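Local coordinates for putative sensory box/GGDEF family protein (Vibrio parahaemolyticus, PDB 3LID) that probably makes cyclic di-GMP from two molecules of GTP, its extracellular part, described here, being a PDC-fold sensor domain, at residues 191-196 with 261-266; 197-202 with 219-224; 234-239 with 250-255. One frame throughout, in Å; residues are numbered along the deposited sequence.

Contact 1: residues 191-196 with 261-266; sequences IELVKH and LHLIID. With EDO (1,2-ethanediol), chain H.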
ATOM      1  N   ILE A 191      -5.082  -4.133  12.664  1.00 18.96           N
ATOM      2  CA  ILE A 191      -3.749  -3.573  12.637  1.00 18.96           C
ATOM      3  C   ILE A 191      -3.848  -2.232  11.941  1.00 18.98           C
ATOM      4  O   ILE A 191      -4.478  -2.151  10.890  1.00 20.63           O
ATOM      5  CB  ILE A 191      -2.771  -4.523  11.933  1.00 18.54           C
ATOM      6  CG1 ILE A 191      -2.643  -5.806  12.745  1.00 22.35           C
ATOM      7  CG2 ILE A 191      -1.381  -3.786  11.569  1.00 17.86           C
ATOM      8  CD1 ILE A 191      -1.701  -6.768  12.205  1.00 25.65           C
ATOM      9  N   GLU A 192      -3.283  -1.203  12.513  1.00 16.74           N
ATOM     10  CA  GLU A 192      -3.247   0.111  11.883  1.00 17.69           C
ATOM     11  C   GLU A 192      -1.874   0.239  11.238  1.00 15.30           C
ATOM     12  O   GLU A 192      -0.884  -0.360  11.717  1.00 16.96           O
ATOM     13  CB  GLU A 192      -3.437   1.236  12.940  1.00 19.01           C
ATOM     14  CG  GLU A 192      -4.882   1.266  13.422  1.00 20.58           C
ATOM     15  CD  GLU A 192      -5.095   2.212  14.596  1.00 25.67           C
ATOM     16  OE1 GLU A 192      -4.492   1.958  15.650  1.00 27.29           O
ATOM     17  OE2 GLU A 192      -5.847   3.193  14.462  1.00 25.79           O
ATOM     18  N   LEU A 193      -1.774   1.040  10.165  1.00 15.86           N
ATOM     19  CA  LEU A 193      -0.463   1.303   9.608  1.00 14.81           C
ATOM     20  C   LEU A 193      -0.138   2.759   9.823  1.00 16.12           C
ATOM     21  O   LEU A 193      -0.916   3.651   9.447  1.00 16.21           O
ATOM     22  CB  LEU A 193      -0.477   1.104   8.032  1.00 15.18           C
ATOM     23  CG  LEU A 193      -0.894  -0.321   7.631  1.00 16.28           C
ATOM     24  CD1 LEU A 193      -0.960  -0.371   6.025  1.00 15.72           C
ATOM     25  CD2 LEU A 193       0.167  -1.293   8.130  1.00 19.18           C
ATOM     26  N   VAL A 194       1.015   3.000  10.389  1.00 15.26           N
ATOM     27  CA  VAL A 194       1.552   4.317  10.707  1.00 15.14           C
ATOM     28  C   VAL A 194       2.803   4.504  10.000  1.00 13.86           C
ATOM     29  O   VAL A 194       3.757   3.705  10.112  1.00 16.22           O
ATOM     30  CB  VAL A 194       1.765   4.441  12.285  1.00 14.41           C
ATOM     31  CG1 VAL A 194       2.369   5.799  12.590  1.00 16.38           C
ATOM     32  CG2 VAL A 194       0.403   4.334  12.939  1.00 16.42           C
ATOM     33  N   LYS A 195       2.925   5.624   9.255  1.00 14.56           N
ATOM     34  CA  LYS A 195       4.126   5.841   8.497  1.00 15.79           C
ATOM     35  C   LYS A 195       5.289   6.328   9.332  1.00 16.98           C
ATOM     36  O   LYS A 195       5.126   6.684  10.507  1.00 17.16           O
ATOM     37  CB  LYS A 195       3.862   6.974   7.461  1.00 16.77           C
ATOM     38  CG  LYS A 195       2.832   6.416   6.424  1.00 16.69           C
ATOM     39  CD  LYS A 195       2.855   7.439   5.218  1.00 17.57           C
ATOM     40  CE  LYS A 195       2.188   8.749   5.706  1.00 17.92           C
ATOM     41  NZ  LYS A 195       2.166   9.782   4.470  1.00 18.18           N
ATOM     42  N   HIS A 196       6.437   6.366   8.721  1.00 18.08           N
ATOM     43  CA  HIS A 196       7.667   6.826   9.371  1.00 20.16           C
ATOM     44  C   HIS A 196       7.501   8.244   9.934  1.00 20.76           C
ATOM     45  O   HIS A 196       8.143   8.635  10.981  1.00 19.75           O
ATOM     46  CB  HIS A 196       8.732   6.810   8.275  1.00 20.94           C
ATOM     47  CG  HIS A 196      10.045   7.369   8.683  1.00 28.14           C
ATOM     48  ND1 HIS A 196      10.776   6.846   9.728  1.00 27.03           N
ATOM     49  CD2 HIS A 196      10.780   8.385   8.162  1.00 33.54           C
ATOM     50  CE1 HIS A 196      11.892   7.538   9.858  1.00 32.76           C
ATOM     51  NE2 HIS A 196      11.925   8.472   8.922  1.00 35.82           N
ATOM     52  N   LEU A 261       7.589   1.041   7.829  1.00 17.89           N
ATOM     53  CA  LEU A 261       6.145   1.156   7.960  1.00 17.03           C
ATOM     54  C   LEU A 261       5.836   0.503   9.294  1.00 16.87           C
ATOM     55  O   LEU A 261       6.302  -0.598   9.564  1.00 16.61           O
ATOM     56  CB  LEU A 261       5.413   0.357   6.854  1.00 15.74           C
ATOM     57  CG  LEU A 261       3.885   0.506   6.940  1.00 18.20           C
ATOM     58  CD1 LEU A 261       3.386   1.939   6.745  1.00 21.01           C
ATOM     59  CD2 LEU A 261       3.359  -0.370   5.743  1.00 22.03           C
ATOM     60  N   HIS A 262       5.095   1.190  10.143  1.00 16.15           N
ATOM     61  CA  HIS A 262       4.887   0.617  11.528  1.00 16.05           C
ATOM     62  C   HIS A 262       3.529   0.020  11.621  1.00 16.71           C
ATOM     63  O   HIS A 262       2.534   0.612  11.208  1.00 18.50           O
ATOM     64  CB  HIS A 262       5.022   1.762  12.553  1.00 16.13           C
ATOM     65  CG  HIS A 262       6.315   2.497  12.429  1.00 15.16           C
ATOM     66  ND1 HIS A 262       7.540   1.895  12.682  1.00 15.40           N
ATOM     67  CD2 HIS A 262       6.593   3.799  12.119  1.00 16.18           C
ATOM     68  CE1 HIS A 262       8.511   2.781  12.526  1.00 18.47           C
ATOM     69  NE2 HIS A 262       7.973   3.947  12.200  1.00 19.21           N
ATOM     70  N   LEU A 263       3.453  -1.209  12.131  1.00 17.07           N
ATOM     71  CA  LEU A 263       2.181  -1.877  12.230  1.00 16.70           C
ATOM     72  C   LEU A 263       1.827  -1.774  13.738  1.00 17.86           C
ATOM     73  O   LEU A 263       2.653  -2.094  14.588  1.00 17.55           O
ATOM     74  CB  LEU A 263       2.305  -3.372  11.884  1.00 18.02           C
ATOM     75  CG  LEU A 263       2.350  -3.713  10.367  1.00 22.20           C
ATOM     76  CD1 LEU A 263       3.358  -2.865   9.597  1.00 21.14           C
ATOM     77  CD2 LEU A 263       2.747  -5.225  10.286  1.00 22.94           C
ATOM     78  N   ILE A 264       0.609  -1.364  14.001  1.00 18.03           N
ATOM     79  CA  ILE A 264       0.168  -1.049  15.404  1.00 17.53           C
ATOM     80  C   ILE A 264      -1.080  -1.756  15.730  1.00 16.68           C
ATOM     81  O   ILE A 264      -2.040  -1.765  14.955  1.00 18.28           O
ATOM     82  CB  ILE A 264      -0.086   0.438  15.493  1.00 16.87           C
ATOM     83  CG1 ILE A 264       1.173   1.257  15.114  1.00 22.22           C
ATOM     84  CG2 ILE A 264      -0.685   0.876  16.887  1.00 21.14           C
ATOM     85  CD1 ILE A 264       2.342   1.092  15.989  1.00 20.33           C
ATOM     86  N   ILE A 265      -1.144  -2.321  16.966  1.00 18.20           N
ATOM     87  CA  ILE A 265      -2.378  -2.789  17.508  1.00 16.82           C
ATOM     88  C   ILE A 265      -2.545  -1.939  18.773  1.00 19.63           C
ATOM     89  O   ILE A 265      -1.699  -1.996  19.644  1.00 20.03           O
ATOM     90  CB  ILE A 265      -2.352  -4.295  17.842  1.00 19.28           C
ATOM     91  CG1 ILE A 265      -2.287  -5.058  16.526  1.00 18.40           C
ATOM     92  CG2 ILE A 265      -3.654  -4.738  18.597  1.00 19.97           C
ATOM     93  CD1 ILE A 265      -2.105  -6.528  16.647  1.00 21.36           C
ATOM     94  N   ASP A 266      -3.594  -1.133  18.793  1.00 19.54           N
ATOM     95  CA  ASP A 266      -3.848  -0.140  19.858  1.00 22.01           C
ATOM     96  C   ASP A 266      -5.201  -0.508  20.452  1.00 24.08           C
ATOM     97  O   ASP A 266      -6.218  -0.446  19.789  1.00 24.63           O
ATOM     98  CB  ASP A 266      -3.780   1.294  19.256  1.00 23.03           C
ATOM     99  CG  ASP A 266      -4.304   2.374  20.180  1.00 24.32           C
ATOM    100  OD1 ASP A 266      -4.782   2.054  21.304  1.00 26.44           O
ATOM    101  OD2 ASP A 266      -4.279   3.555  19.744  1.00 24.11           O
TER
HETATM  102  C1  EDO H   5      -0.999  10.350   2.864  1.00 19.71           C
HETATM  103  O1  EDO H   5      -0.816  10.110   4.315  1.00 19.81           O
HETATM  104  C2  EDO H   5      -0.678   9.060   2.134  1.00 16.55           C
HETATM  105  O2  EDO H   5       0.734   8.816   2.223  1.00 19.35           O
HETATM  106  O   HOH W   1      -4.932  -0.854  16.235  1.00 23.07           O
HETATM  107  O   HOH W   2      -3.326   3.724  17.187  1.00 24.68           O
HETATM  108  O   HOH W   3      10.100   5.638  11.737  1.00 26.69           O
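The imidazole of His262 brings its CD2 edge to the Lys195 carbonyl, the O lying near the ring plane and 3.6 Å from CD2, while Val194 O approaches the ring obliquely. A water sits in plane at the NE2 edge; ND1 bonds Ser252 OG on the next strand, and the Trp230 ring stands nearly perpendicular to the imidazole. The frame is an antiparallel strand pair inside the second sheet of this PDC-fold sensor domain. Two hydrogen-bonded pairs, Glu192 with Ile264 and Val194 with His262, flank the non-hydrogen-bonded Leu193–Leu263 pair; Val194 N reaches His262 O at 2.9 Å with a nearly straight N-H (174°).

On the face of Leu193, the leucine lies beside Leu263, both pointing the same way, with CD2 of Leu193 3.8 Å from CD1 of Leu263. Ile191 puts CG2, anti to its own backbone N, 3.7 Å from Leu263 CB. Helix 9-45 covers this side through Leu23, Thr26 and Tyr30. On the other face Val194 CG2 meets Ile264 CG1 at 3.8 Å. Farther along, Glu192 and Asp266 bring like charges near each other, each with an outside partner: Arg208 and Ser203 take Glu192 OE2, and Tyr226 takes Asp266 OD2. Between them one water donates to Glu192 OE1 at 2.6 Å and to Asp266 OD2 at 2.7 Å.

Contact 2: residues 197-202 with 219-224; sequences KGFYIA and QFNFSN
Asn221 stands its carboxamide on the phenyl ring of Phe199, ND2 lying 3.2 Å above the ring plane and over its centre. Amide and ring planes are 81° apart, so the amide is upright on the face rather than stacked flat, and the Asn221 CB makes a CH-pi contact with the same ring. With CG anti to the backbone N (chi1 -174°), the amide extends to the chain ahead of Phe199, where ND2 donates to Lys197 O at 2.9 Å, nearly within the amide plane.

The other end of the same amide caps a helix. Asn221 is the N-cap of helix 222-225, and its OD1 accepts from Ser223 N at 2.8 Å on an in-plane lone pair, an Asx turn. Ser223 OG donates to OD1 as well, but from above the carbonyl plane. Three hydrogen bonds therefore fix the rotation of this one buried amide. At Gly198 phi is positive (96°), where a CB would be jammed against the preceding carbonyl O and would also run into Asn221 OD1; without one, the Gly198 CA lies 3.4 Å from that OD1, and the Gly198 carbonyl O accepts Phe222 N at 2.8 Å.

Phe220, the centre of an inverse gamma turn, points its carbonyl O at the edge of the Tyr200 ring, 3.6 Å from CD2. A water joins that O to Tyr200 N. The Tyr200 hydroxyl comes obliquely to the Phe222 ring, OH to CD1 3.5 Å, while Arg208 makes a cation-pi contact with the tyrosine.

Beyond Tyr200, Ile201 and Ala202 both face Leu193 in a classic beta bulge, joining this turn to strand 189-195. Phe222 packs on Ile264 of strand 260-268 and on Val233 of helix 230-234, so the first residue of the capped helix touches both the sheet and helix 230-234.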
ATOM      1  N   LYS A 197       6.688   9.048   9.231  1.00 20.35           N
ATOM      2  CA  LYS A 197       6.367  10.415   9.712  1.00 19.58           C
ATOM      3  C   LYS A 197       5.338  10.498  10.810  1.00 19.16           C
ATOM      4  O   LYS A 197       5.069  11.605  11.270  1.00 22.33           O
ATOM      5  CB  LYS A 197       5.792  11.259   8.578  1.00 19.96           C
ATOM      6  CG  LYS A 197       4.290  10.713   8.180  1.00 14.58           C
ATOM      7  CD  LYS A 197       4.275  11.891   6.979  1.00 18.33           C
ATOM      8  CE  LYS A 197       5.583  12.125   6.311  1.00 32.21           C
ATOM      9  NZ  LYS A 197       6.116  13.618   5.992  1.00 37.23           N
ATOM     10  N   GLY A 198       4.757   9.380  11.258  1.00 18.30           N
ATOM     11  CA  GLY A 198       3.800   9.381  12.372  1.00 18.09           C
ATOM     12  C   GLY A 198       2.317   9.421  12.042  1.00 16.93           C
ATOM     13  O   GLY A 198       1.471   9.173  12.860  1.00 17.79           O
ATOM     14  N   PHE A 199       1.986   9.668  10.749  1.00 18.63           N
ATOM     15  CA  PHE A 199       0.607   9.754  10.397  1.00 16.76           C
ATOM     16  C   PHE A 199       0.060   8.402   9.949  1.00 17.49           C
ATOM     17  O   PHE A 199       0.832   7.544   9.484  1.00 18.25           O
ATOM     18  CB  PHE A 199       0.447  10.786   9.237  1.00 17.47           C
ATOM     19  CG  PHE A 199       0.663  12.218   9.708  1.00 14.67           C
ATOM     20  CD1 PHE A 199      -0.341  12.829  10.446  1.00 16.26           C
ATOM     21  CD2 PHE A 199       1.807  12.870   9.377  1.00 17.50           C
ATOM     22  CE1 PHE A 199      -0.126  14.181  10.885  1.00 19.61           C
ATOM     23  CE2 PHE A 199       2.031  14.245   9.831  1.00 21.62           C
ATOM     24  CZ  PHE A 199       1.000  14.804  10.568  1.00 18.03           C
ATOM     25  N   TYR A 200      -1.236   8.249  10.051  1.00 16.67           N
ATOM     26  CA  TYR A 200      -1.908   6.973   9.785  1.00 17.51           C
ATOM     27  C   TYR A 200      -2.312   6.829   8.333  1.00 19.65           C
ATOM     28  O   TYR A 200      -2.890   7.790   7.750  1.00 20.02           O
ATOM     29  CB  TYR A 200      -3.167   6.888  10.590  1.00 18.06           C
ATOM     30  CG  TYR A 200      -2.905   6.624  12.083  1.00 16.71           C
ATOM     31  CD1 TYR A 200      -3.180   5.392  12.630  1.00 17.65           C
ATOM     32  CD2 TYR A 200      -2.492   7.681  12.933  1.00 22.10           C
ATOM     33  CE1 TYR A 200      -2.970   5.119  14.019  1.00 19.78           C
ATOM     34  CE2 TYR A 200      -2.265   7.411  14.318  1.00 20.77           C
ATOM     35  CZ  TYR A 200      -2.544   6.163  14.820  1.00 23.57           C
ATOM     36  OH  TYR A 200      -2.369   5.946  16.200  1.00 24.29           O
ATOM     37  N   ILE A 201      -2.046   5.650   7.753  1.00 18.44           N
ATOM     38  CA  ILE A 201      -2.567   5.396   6.383  1.00 16.44           C
ATOM     39  C   ILE A 201      -3.522   4.223   6.375  1.00 19.68           C
ATOM     40  O   ILE A 201      -4.091   3.873   5.311  1.00 19.97           O
ATOM     41  CB  ILE A 201      -1.447   5.180   5.377  1.00 16.12           C
ATOM     42  CG1 ILE A 201      -0.504   4.045   5.802  1.00 16.09           C
ATOM     43  CG2 ILE A 201      -0.652   6.464   5.153  1.00 17.72           C
ATOM     44  CD1 ILE A 201       0.443   3.684   4.655  1.00 16.69           C
ATOM     45  N   ALA A 202      -3.738   3.558   7.514  1.00 17.91           N
ATOM     46  CA  ALA A 202      -4.805   2.599   7.577  1.00 19.12           C
ATOM     47  C   ALA A 202      -5.246   2.448   9.008  1.00 20.65           C
ATOM     48  O   ALA A 202      -4.405   2.395   9.919  1.00 21.14           O
ATOM     49  CB  ALA A 202      -4.319   1.210   7.025  1.00 20.88           C
ATOM     50  N   GLN A 219      -3.985  16.368  13.984  1.00 29.56           N
ATOM     51  CA  GLN A 219      -3.708  15.926  15.373  1.00 30.77           C
ATOM     52  C   GLN A 219      -3.447  14.412  15.483  1.00 30.84           C
ATOM     53  O   GLN A 219      -2.900  13.882  16.500  1.00 30.21           O
ATOM     54  CB  GLN A 219      -4.849  16.348  16.303  1.00 30.87           C
ATOM     55  CG  GLN A 219      -6.163  15.628  16.082  1.00 35.99           C
ATOM     56  CD  GLN A 219      -7.091  16.398  15.108  1.00 39.52           C
ATOM     57  OE1 GLN A 219      -6.623  17.116  14.221  1.00 37.94           O
ATOM     58  NE2 GLN A 219      -8.397  16.270  15.316  1.00 43.01           N
ATOM     59  N   PHE A 220      -3.839  13.689  14.440  1.00 29.52           N
ATOM     60  CA  PHE A 220      -3.710  12.242  14.455  1.00 28.07           C
ATOM     61  C   PHE A 220      -2.344  11.841  13.972  1.00 26.82           C
ATOM     62  O   PHE A 220      -2.174  11.253  12.838  1.00 25.26           O
ATOM     63  CB  PHE A 220      -4.807  11.643  13.597  1.00 27.90           C
ATOM     64  CG  PHE A 220      -6.193  11.907  14.146  1.00 33.89           C
ATOM     65  CD1 PHE A 220      -6.671  11.164  15.233  1.00 36.58           C
ATOM     66  CD2 PHE A 220      -7.000  12.895  13.593  1.00 34.58           C
ATOM     67  CE1 PHE A 220      -7.956  11.391  15.756  1.00 38.66           C
ATOM     68  CE2 PHE A 220      -8.283  13.132  14.111  1.00 37.87           C
ATOM     69  CZ  PHE A 220      -8.753  12.375  15.192  1.00 38.14           C
ATOM     70  N   ASN A 221      -1.332  12.177  14.777  1.00 25.19           N
ATOM     71  CA  ASN A 221       0.000  11.717  14.517  1.00 21.39           C
ATOM     72  C   ASN A 221       0.389  10.899  15.764  1.00 23.57           C
ATOM     73  O   ASN A 221       0.086  11.308  16.912  1.00 20.92           O
ATOM     74  CB  ASN A 221       0.974  12.857  14.290  1.00 22.62           C
ATOM     75  CG  ASN A 221       2.329  12.368  13.878  1.00 21.66           C
ATOM     76  OD1 ASN A 221       3.055  11.726  14.661  1.00 22.15           O
ATOM     77  ND2 ASN A 221       2.712  12.640  12.616  1.00 22.84           N
ATOM     78  N   PHE A 222       0.958   9.713  15.533  1.00 21.44           N
ATOM     79  CA  PHE A 222       1.258   8.834  16.645  1.00 22.34           C
ATOM     80  C   PHE A 222       2.184   9.544  17.656  1.00 21.66           C
ATOM     81  O   PHE A 222       2.076   9.311  18.868  1.00 24.19           O
ATOM     82  CB  PHE A 222       1.972   7.591  16.134  1.00 21.94           C
ATOM     83  CG  PHE A 222       1.928   6.460  17.139  1.00 19.31           C
ATOM     84  CD1 PHE A 222       0.949   5.515  17.115  1.00 21.09           C
ATOM     85  CD2 PHE A 222       2.928   6.413  18.133  1.00 20.21           C
ATOM     86  CE1 PHE A 222       0.933   4.423  18.054  1.00 21.94           C
ATOM     87  CE2 PHE A 222       2.946   5.363  19.077  1.00 22.30           C
ATOM     88  CZ  PHE A 222       1.948   4.367  19.031  1.00 20.52           C
ATOM     89  N   SER A 223       3.050  10.371  17.161  1.00 23.12           N
ATOM     90  CA  SER A 223       3.998  11.050  18.066  1.00 25.70           C
ATOM     91  C   SER A 223       3.307  12.091  18.955  1.00 26.19           C
ATOM     92  O   SER A 223       3.821  12.430  20.022  1.00 26.10           O
ATOM     93  CB  SER A 223       5.139  11.666  17.322  1.00 25.95           C
ATOM     94  OG  SER A 223       4.717  12.860  16.643  1.00 28.60           O
ATOM     95  N   ASN A 224       2.180  12.617  18.504  1.00 25.31           N
ATOM     96  CA  ASN A 224       1.395  13.568  19.302  1.00 26.51           C
ATOM     97  C   ASN A 224       0.489  12.799  20.216  1.00 26.23           C
ATOM     98  O   ASN A 224       0.255  13.183  21.367  1.00 26.14           O
ATOM     99  CB  ASN A 224       0.546  14.402  18.323  1.00 27.60           C
ATOM    100  CG  ASN A 224      -0.263  15.459  19.000  1.00 34.40           C
ATOM    101  OD1 ASN A 224       0.296  16.307  19.734  1.00 37.73           O
ATOM    102  ND2 ASN A 224      -1.578  15.499  18.700  1.00 36.96           N
TER
HETATM  103  O   HOH W   4      -2.953  10.609  10.292  1.00 20.29           O

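Contact 3: residues 234-239 with 250-255; sequences VSEQAG and FSSIKF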
ATOM      1  N   VAL A 234       9.618   3.819  16.784  1.00 17.56           N
ATOM      2  CA  VAL A 234      10.663   4.268  15.843  1.00 18.54           C
ATOM      3  C   VAL A 234      11.906   3.410  15.904  1.00 18.51           C
ATOM      4  O   VAL A 234      12.632   3.273  14.926  1.00 19.76           O
ATOM      5  CB  VAL A 234      10.938   5.787  16.118  1.00 18.59           C
ATOM      6  CG1 VAL A 234      12.128   6.347  15.329  1.00 19.13           C
ATOM      7  CG2 VAL A 234       9.622   6.553  15.914  1.00 18.13           C
ATOM      8  N   SER A 235      12.139   2.748  17.039  1.00 18.08           N
ATOM      9  CA  SER A 235      13.255   1.821  17.142  1.00 19.36           C
ATOM     10  C   SER A 235      13.205   0.658  16.104  1.00 18.93           C
ATOM     11  O   SER A 235      14.203   0.030  15.834  1.00 20.67           O
ATOM     12  CB  SER A 235      13.303   1.240  18.556  1.00 19.42           C
ATOM     13  OG  SER A 235      12.472   0.136  18.744  1.00 18.84           O
ATOM     14  N   GLU A 236      12.004   0.427  15.572  1.00 19.95           N
ATOM     15  CA  GLU A 236      11.739  -0.648  14.557  1.00 18.85           C
ATOM     16  C   GLU A 236      11.827  -2.038  15.185  1.00 23.06           C
ATOM     17  O   GLU A 236      11.702  -3.027  14.481  1.00 23.68           O
ATOM     18  CB  GLU A 236      12.660  -0.537  13.366  1.00 19.90           C
ATOM     19  CG  GLU A 236      12.457   0.738  12.606  1.00 21.80           C
ATOM     20  CD  GLU A 236      13.360   0.868  11.428  1.00 24.30           C
ATOM     21  OE1 GLU A 236      13.696  -0.148  10.854  1.00 28.87           O
ATOM     22  OE2 GLU A 236      13.690   1.991  11.049  1.00 27.59           O
ATOM     23  N   GLN A 237      11.885  -2.127  16.505  1.00 21.94           N
ATOM     24  CA  GLN A 237      11.761  -3.433  17.194  1.00 24.03           C
ATOM     25  C   GLN A 237      10.340  -3.766  17.482  1.00 22.39           C
ATOM     26  O   GLN A 237       9.486  -2.915  17.589  1.00 23.98           O
ATOM     27  CB  GLN A 237      12.518  -3.406  18.535  1.00 26.61           C
ATOM     28  CG  GLN A 237      13.874  -2.908  18.322  1.00 31.35           C
ATOM     29  CD  GLN A 237      14.576  -3.479  17.068  1.00 39.80           C
ATOM     30  OE1 GLN A 237      14.824  -2.758  16.084  1.00 41.26           O
ATOM     31  NE2 GLN A 237      14.924  -4.772  17.115  1.00 42.80           N
ATOM     32  N   ALA A 238      10.036  -5.038  17.618  1.00 21.23           N
ATOM     33  CA  ALA A 238       8.722  -5.383  18.067  1.00 19.14           C
ATOM     34  C   ALA A 238       8.591  -5.351  19.575  1.00 22.58           C
ATOM     35  O   ALA A 238       9.440  -5.927  20.308  1.00 25.51           O
ATOM     36  CB  ALA A 238       8.352  -6.769  17.580  1.00 21.40           C
ATOM     37  N   GLY A 239       7.503  -4.834  20.046  1.00 20.97           N
ATOM     38  CA  GLY A 239       7.402  -4.670  21.534  1.00 21.16           C
ATOM     39  C   GLY A 239       6.049  -4.181  21.930  1.00 20.96           C
ATOM     40  O   GLY A 239       5.107  -4.094  21.115  1.00 19.70           O
ATOM     41  N   PHE A 250       3.483  -3.011  18.834  1.00 15.85           N
ATOM     42  CA  PHE A 250       4.014  -2.398  17.609  1.00 15.97           C
ATOM     43  C   PHE A 250       5.107  -3.256  17.012  1.00 17.14           C
ATOM     44  O   PHE A 250       5.825  -4.052  17.690  1.00 17.53           O
ATOM     45  CB  PHE A 250       4.572  -0.991  17.927  1.00 15.73           C
ATOM     46  CG  PHE A 250       5.503  -0.970  19.177  1.00 18.28           C
ATOM     47  CD1 PHE A 250       6.858  -1.265  19.077  1.00 20.34           C
ATOM     48  CD2 PHE A 250       4.958  -0.648  20.443  1.00 24.39           C
ATOM     49  CE1 PHE A 250       7.682  -1.273  20.248  1.00 22.79           C
ATOM     50  CE2 PHE A 250       5.769  -0.655  21.581  1.00 21.62           C
ATOM     51  CZ  PHE A 250       7.092  -0.966  21.475  1.00 22.35           C
ATOM     52  N   SER A 251       5.243  -3.139  15.686  1.00 15.45           N
ATOM     53  CA  SER A 251       6.331  -3.790  15.020  1.00 15.87           C
ATOM     54  C   SER A 251       6.589  -2.910  13.783  1.00 15.51           C
ATOM     55  O   SER A 251       5.816  -1.973  13.510  1.00 17.44           O
ATOM     56  CB  SER A 251       6.013  -5.228  14.611  1.00 19.58           C
ATOM     57  OG  SER A 251       4.961  -5.172  13.652  1.00 22.04           O
ATOM     58  N   SER A 252       7.638  -3.217  13.065  1.00 16.60           N
ATOM     59  CA  SER A 252       8.008  -2.439  11.840  1.00 17.65           C
ATOM     60  C   SER A 252       8.351  -3.357  10.685  1.00 18.46           C
ATOM     61  O   SER A 252       9.018  -4.403  10.904  1.00 16.77           O
ATOM     62  CB  SER A 252       9.146  -1.450  12.116  1.00 18.66           C
ATOM     63  OG  SER A 252       8.752  -0.563  13.148  1.00 20.71           O
ATOM     64  N   ILE A 253       7.960  -2.941   9.463  1.00 17.30           N
ATOM     65  CA  ILE A 253       8.463  -3.698   8.288  1.00 16.12           C
ATOM     66  C   ILE A 253       8.950  -2.709   7.320  1.00 16.11           C
ATOM     67  O   ILE A 253       8.759  -1.475   7.532  1.00 17.63           O
ATOM     68  CB  ILE A 253       7.370  -4.482   7.595  1.00 16.21           C
ATOM     69  CG1 ILE A 253       6.282  -3.551   7.132  1.00 17.23           C
ATOM     70  CG2 ILE A 253       6.880  -5.608   8.583  1.00 19.79           C
ATOM     71  CD1 ILE A 253       5.048  -4.343   6.375  1.00 19.64           C
ATOM     72  N   LYS A 254       9.651  -3.230   6.291  1.00 16.69           N
ATOM     73  CA  LYS A 254       9.998  -2.341   5.196  1.00 18.32           C
ATOM     74  C   LYS A 254       9.226  -2.877   3.990  1.00 17.94           C
ATOM     75  O   LYS A 254       9.465  -4.009   3.599  1.00 20.15           O
ATOM     76  CB  LYS A 254      11.493  -2.298   4.945  1.00 20.97           C
ATOM     77  CG  LYS A 254      12.131  -1.417   6.071  1.00 24.78           C
ATOM     78  CD  LYS A 254      13.603  -1.194   5.826  1.00 33.34           C
ATOM     79  CE  LYS A 254      14.311  -0.526   7.012  1.00 31.57           C
ATOM     80  NZ  LYS A 254      13.488   0.570   7.544  1.00 40.78           N
ATOM     81  N   PHE A 255       8.246  -2.092   3.516  1.00 15.48           N
ATOM     82  CA  PHE A 255       7.333  -2.633   2.473  1.00 15.39           C
ATOM     83  C   PHE A 255       7.605  -1.853   1.166  1.00 16.04           C
ATOM     84  O   PHE A 255       7.100  -0.715   1.004  1.00 17.57           O
ATOM     85  CB  PHE A 255       5.872  -2.473   2.918  1.00 16.02           C
ATOM     86  CG  PHE A 255       4.912  -3.004   1.914  1.00 15.65           C
ATOM     87  CD1 PHE A 255       4.859  -4.378   1.597  1.00 13.31           C
ATOM     88  CD2 PHE A 255       4.041  -2.122   1.284  1.00 16.15           C
ATOM     89  CE1 PHE A 255       3.940  -4.854   0.658  1.00 14.63           C
ATOM     90  CE2 PHE A 255       3.103  -2.579   0.351  1.00 13.93           C
ATOM     91  CZ  PHE A 255       3.014  -3.914   0.033  1.00 15.15           C
TER
HETATM   92  O   HOH W   5       9.651  -4.894  14.288  1.00 21.40           O
HETATM   93  O   HOH W   6      15.309   2.536   9.025  1.00 38.73           O
HETATM   94  O   HOH W   7       8.666  -1.057  15.811  1.00 20.52           O
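Backbone hydrogen bonds join the two segments at Gly239 and Phe250, an antiparallel hydrogen-bonded pair: Gly239 N donates to Phe250 O, and Phe250 N to Gly239 O, both at 3.0 Å. Just before the pair, Ala238 CA adds a CA-H...O contact to Phe250 O at 3.2 Å.

Aromatic contact comes from the Phe250 ring, which folds back over its own partner. Its CG lies between the backbone N and the carbonyl carbon (chi1 48°), bringing the ring across Gly239, whose O sits 3.4 Å above the plane and over the ring centre. The Gly239 CA makes a CH-pi contact on that face. Gln237 O approaches near the ring plane instead, 3.4 Å from CD1. Val233 and Ile264 also touch this phenylalanine.

The one salt bridge across the segments is long and weak: Glu236 OE1 to Lys254 NZ, 3.4 Å, their chains crossing at about a right angle, and a water links OE2 to the same NZ.

Two further waters bridge the segments where no direct backbone bond forms between 236-237 and 252. One accepts from Ser252 N and donates to Glu236 O; another accepts from Ser252 OG and donates to Gln237 O at 2.7 Å, the hydroxyl also being bonded to His262. Ser252 OG lies 3.3 Å from Glu236 CA.

Ser235 OG accepts from Gln237 N in an ST turn, and Glu236 takes positive phi as the chain leaves helix 230-234. The whole is a helix-to-strand connection leading into the beta hairpin of strands 239-242 and 246-254, at the margin of the second PDC sheet.

Overall arrangement
From the N terminus the long helix 9-45 comes first, then the seven-stranded sheet, and only then the second sheet that holds all three contacts. Strand 189-195 opens contact 1, whose loop closes much later at 261-266. Within that loop contact 2 opens at 197-202 and closes at 219-224; contact 3 then opens at 234-239 and closes at 250-255. The two inner contacts follow in series and do not touch, while both adjoin contact 1, whose two strands lie between them in the sheet. Strand 200-202 pairs with 189-195, and strand 246-254 with 260-268. Contact 2 ties the start of helix 222-225 to the turn before strand 200-202, contact 3 the chain leaving helix 230-234 to strand 246-254.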